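Local coordinates for CELL division control protein 6 (Pyrobaculum aerophilum, PDB 1FNN), which probably helps regulate the initiation of DNA replication as an ATP-binding AAA+ protein of the Cdc6/Cdc18 family, at residues Q25-Q28 / L29-L33. Numbering follows the deposited sequence.
Sequences QLQQ and LDILL
Helix 23-38 packs against the parallel sheet of the AAA+ ATPase domain, close to the ADP site, and Q27 and I31 meet one turn apart on its exposed side. Four successive i to i+4 backbone bonds join 25-28 to 29-33: L29 N to Q25 O (3.0 Å), D30 N to L26 O (2.7 Å), I31 N to Q27 O and L32 N to Q28 O.

Q27 puts CG beside its own carbonyl carbon (chi1 176°) and stays extended past it, which carries the chain alongside I31 and leaves Q27 CG 3.9 Å from I31 CD1. That methyl meets the aliphatic part of Q27 but also lies near its amide oxygen, with I31 CD1 4.0 Å from Q27 OE1. In I31 a chi1 of -75° sets CG1 beside the backbone N and turns it back toward the preceding turn, where I31 CG1 rests 3.3 Å from Q27 O.

The buried side of the helix faces the sheet and the P-loop helix: L29 touches I188, L49 and T60, while L26 reaches K63 and L64. The side chain of Q25 lies about 8 Å from the bound ADP, near the nucleotide without touching it. The backbone bonds hold the turn itself, while the side-chain hydrogen bonds of Q25 NE2 to R189 O and D30 OD1 to Y68 OH join it to the end of strand 187-189 and to helix 57-68.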
ATOM      1  N   GLN A  25       9.954  -6.417 -10.265  1.00 34.55           N
ATOM      2  CA  GLN A  25      10.731  -6.308  -9.034  1.00 37.32           C
ATOM      3  C   GLN A  25      11.183  -7.681  -8.502  1.00 35.04           C
ATOM      4  O   GLN A  25      12.308  -7.819  -7.971  1.00 34.03           O
ATOM      5  CB  GLN A  25       9.888  -5.647  -7.921  1.00 38.71           C
ATOM      6  CG  GLN A  25       9.632  -4.146  -8.180  1.00 41.80           C
ATOM      7  CD  GLN A  25       8.526  -3.865  -9.167  1.00 40.86           C
ATOM      8  OE1 GLN A  25       7.898  -4.744  -9.729  1.00 36.97           O
ATOM      9  NE2 GLN A  25       8.236  -2.573  -9.429  1.00 40.12           N
ATOM     10  N   LEU A  26      10.338  -8.671  -8.686  1.00 33.61           N
ATOM     11  CA  LEU A  26      10.664 -10.021  -8.222  1.00 33.09           C
ATOM     12  C   LEU A  26      11.777 -10.643  -9.082  1.00 36.93           C
ATOM     13  O   LEU A  26      12.783 -11.171  -8.596  1.00 36.88           O
ATOM     14  CB  LEU A  26       9.428 -10.889  -8.266  1.00 33.29           C
ATOM     15  CG  LEU A  26       9.658 -12.318  -7.702  1.00 42.62           C
ATOM     16  CD1 LEU A  26       9.937 -12.218  -6.207  1.00 44.39           C
ATOM     17  CD2 LEU A  26       8.462 -13.214  -7.986  1.00 48.62           C
ATOM     18  N   GLN A  27      11.671 -10.376 -10.391  1.00 36.62           N
ATOM     19  CA  GLN A  27      12.720 -10.750 -11.324  1.00 39.17           C
ATOM     20  C   GLN A  27      14.055 -10.101 -10.972  1.00 38.60           C
ATOM     21  O   GLN A  27      15.089 -10.805 -11.064  1.00 34.81           O
ATOM     22  CB  GLN A  27      12.356 -10.491 -12.788  1.00 43.25           C
ATOM     23  CG  GLN A  27      13.548 -10.809 -13.706  1.00 57.95           C
ATOM     24  CD  GLN A  27      13.364 -10.325 -15.130  1.00 67.58           C
ATOM     25  OE1 GLN A  27      13.804  -9.219 -15.476  1.00 74.41           O
ATOM     26  NE2 GLN A  27      12.718 -11.155 -15.941  1.00 69.47           N
ATOM     27  N   GLN A  28      14.077  -8.809 -10.668  1.00 33.64           N
ATOM     28  CA  GLN A  28      15.253  -8.073 -10.295  1.00 36.79           C
ATOM     29  C   GLN A  28      15.910  -8.664  -9.048  1.00 39.75           C
ATOM     30  O   GLN A  28      17.128  -8.610  -8.833  1.00 38.87           O
ATOM     31  CB  GLN A  28      14.957  -6.565 -10.051  1.00 35.45           C
ATOM     32  CG  GLN A  28      14.833  -5.777 -11.372  1.00 51.54           C
ATOM     33  CD  GLN A  28      14.226  -4.386 -11.144  1.00 53.99           C
ATOM     34  OE1 GLN A  28      14.841  -3.438 -10.670  1.00 54.11           O
ATOM     35  NE2 GLN A  28      12.949  -4.209 -11.481  1.00 58.39           N
ATOM     36  N   LEU A  29      15.064  -8.980  -8.065  1.00 35.49           N
ATOM     37  CA  LEU A  29      15.491  -9.603  -6.836  1.00 37.15           C
ATOM     38  C   LEU A  29      16.085 -10.970  -7.169  1.00 32.98           C
ATOM     39  O   LEU A  29      17.087 -11.371  -6.568  1.00 37.53           O
ATOM     40  CB  LEU A  29      14.327  -9.793  -5.867  1.00 38.80           C
ATOM     41  CG  LEU A  29      14.115  -8.741  -4.772  1.00 46.03           C
ATOM     42  CD1 LEU A  29      12.959  -9.181  -3.864  1.00 42.67           C
ATOM     43  CD2 LEU A  29      15.361  -8.497  -3.934  1.00 38.29           C
ATOM     44  N   ASP A  30      15.402 -11.719  -8.018  1.00 31.47           N
ATOM     45  CA  ASP A  30      15.919 -13.029  -8.418  1.00 33.45           C
ATOM     46  C   ASP A  30      17.316 -12.935  -9.028  1.00 36.18           C
ATOM     47  O   ASP A  30      18.297 -13.649  -8.737  1.00 32.70           O
ATOM     48  CB  ASP A  30      14.932 -13.674  -9.390  1.00 34.26           C
ATOM     49  CG  ASP A  30      15.380 -15.123  -9.631  1.00 46.86           C
ATOM     50  OD1 ASP A  30      15.194 -16.018  -8.807  1.00 41.60           O
ATOM     51  OD2 ASP A  30      15.962 -15.409 -10.689  1.00 41.29           O
ATOM     52  N   ILE A  31      17.466 -11.933  -9.910  1.00 31.78           N
ATOM     53  CA  ILE A  31      18.742 -11.675 -10.578  1.00 34.32           C
ATOM     54  C   ILE A  31      19.768 -11.304  -9.537  1.00 34.72           C
ATOM     55  O   ILE A  31      20.905 -11.809  -9.586  1.00 37.92           O
ATOM     56  CB  ILE A  31      18.571 -10.573 -11.646  1.00 37.39           C
ATOM     57  CG1 ILE A  31      17.836 -11.155 -12.903  1.00 37.33           C
ATOM     58  CG2 ILE A  31      19.912  -9.968 -12.027  1.00 42.61           C
ATOM     59  CD1 ILE A  31      17.325  -9.965 -13.731  1.00 44.93           C
ATOM     60  N   LEU A  32      19.444 -10.444  -8.540  1.00 30.80           N
ATOM     61  CA  LEU A  32      20.468 -10.106  -7.581  1.00 30.06           C
ATOM     62  C   LEU A  32      20.839 -11.307  -6.665  1.00 34.57           C
ATOM     63  O   LEU A  32      21.962 -11.421  -6.175  1.00 33.66           O
ATOM     64  CB  LEU A  32      20.078  -8.909  -6.703  1.00 37.98           C
ATOM     65  CG  LEU A  32      19.845  -7.614  -7.533  1.00 45.05           C
ATOM     66  CD1 LEU A  32      19.402  -6.443  -6.668  1.00 41.32           C
ATOM     67  CD2 LEU A  32      21.113  -7.213  -8.288  1.00 47.21           C
ATOM     68  N   LEU A  33      19.847 -12.089  -6.257  1.00 31.50           N
ATOM     69  CA  LEU A  33      20.068 -13.081  -5.217  1.00 33.60           C
ATOM     70  C   LEU A  33      20.109 -14.542  -5.595  1.00 35.00           C
ATOM     71  O   LEU A  33      20.635 -15.350  -4.802  1.00 32.84           O
ATOM     72  CB  LEU A  33      18.884 -12.953  -4.193  1.00 32.56           C
ATOM     73  CG  LEU A  33      18.811 -11.603  -3.475  1.00 35.90           C
ATOM     74  CD1 LEU A  33      17.483 -11.566  -2.678  1.00 35.32           C
ATOM     75  CD2 LEU A  33      20.007 -11.417  -2.543  1.00 33.15           C
TER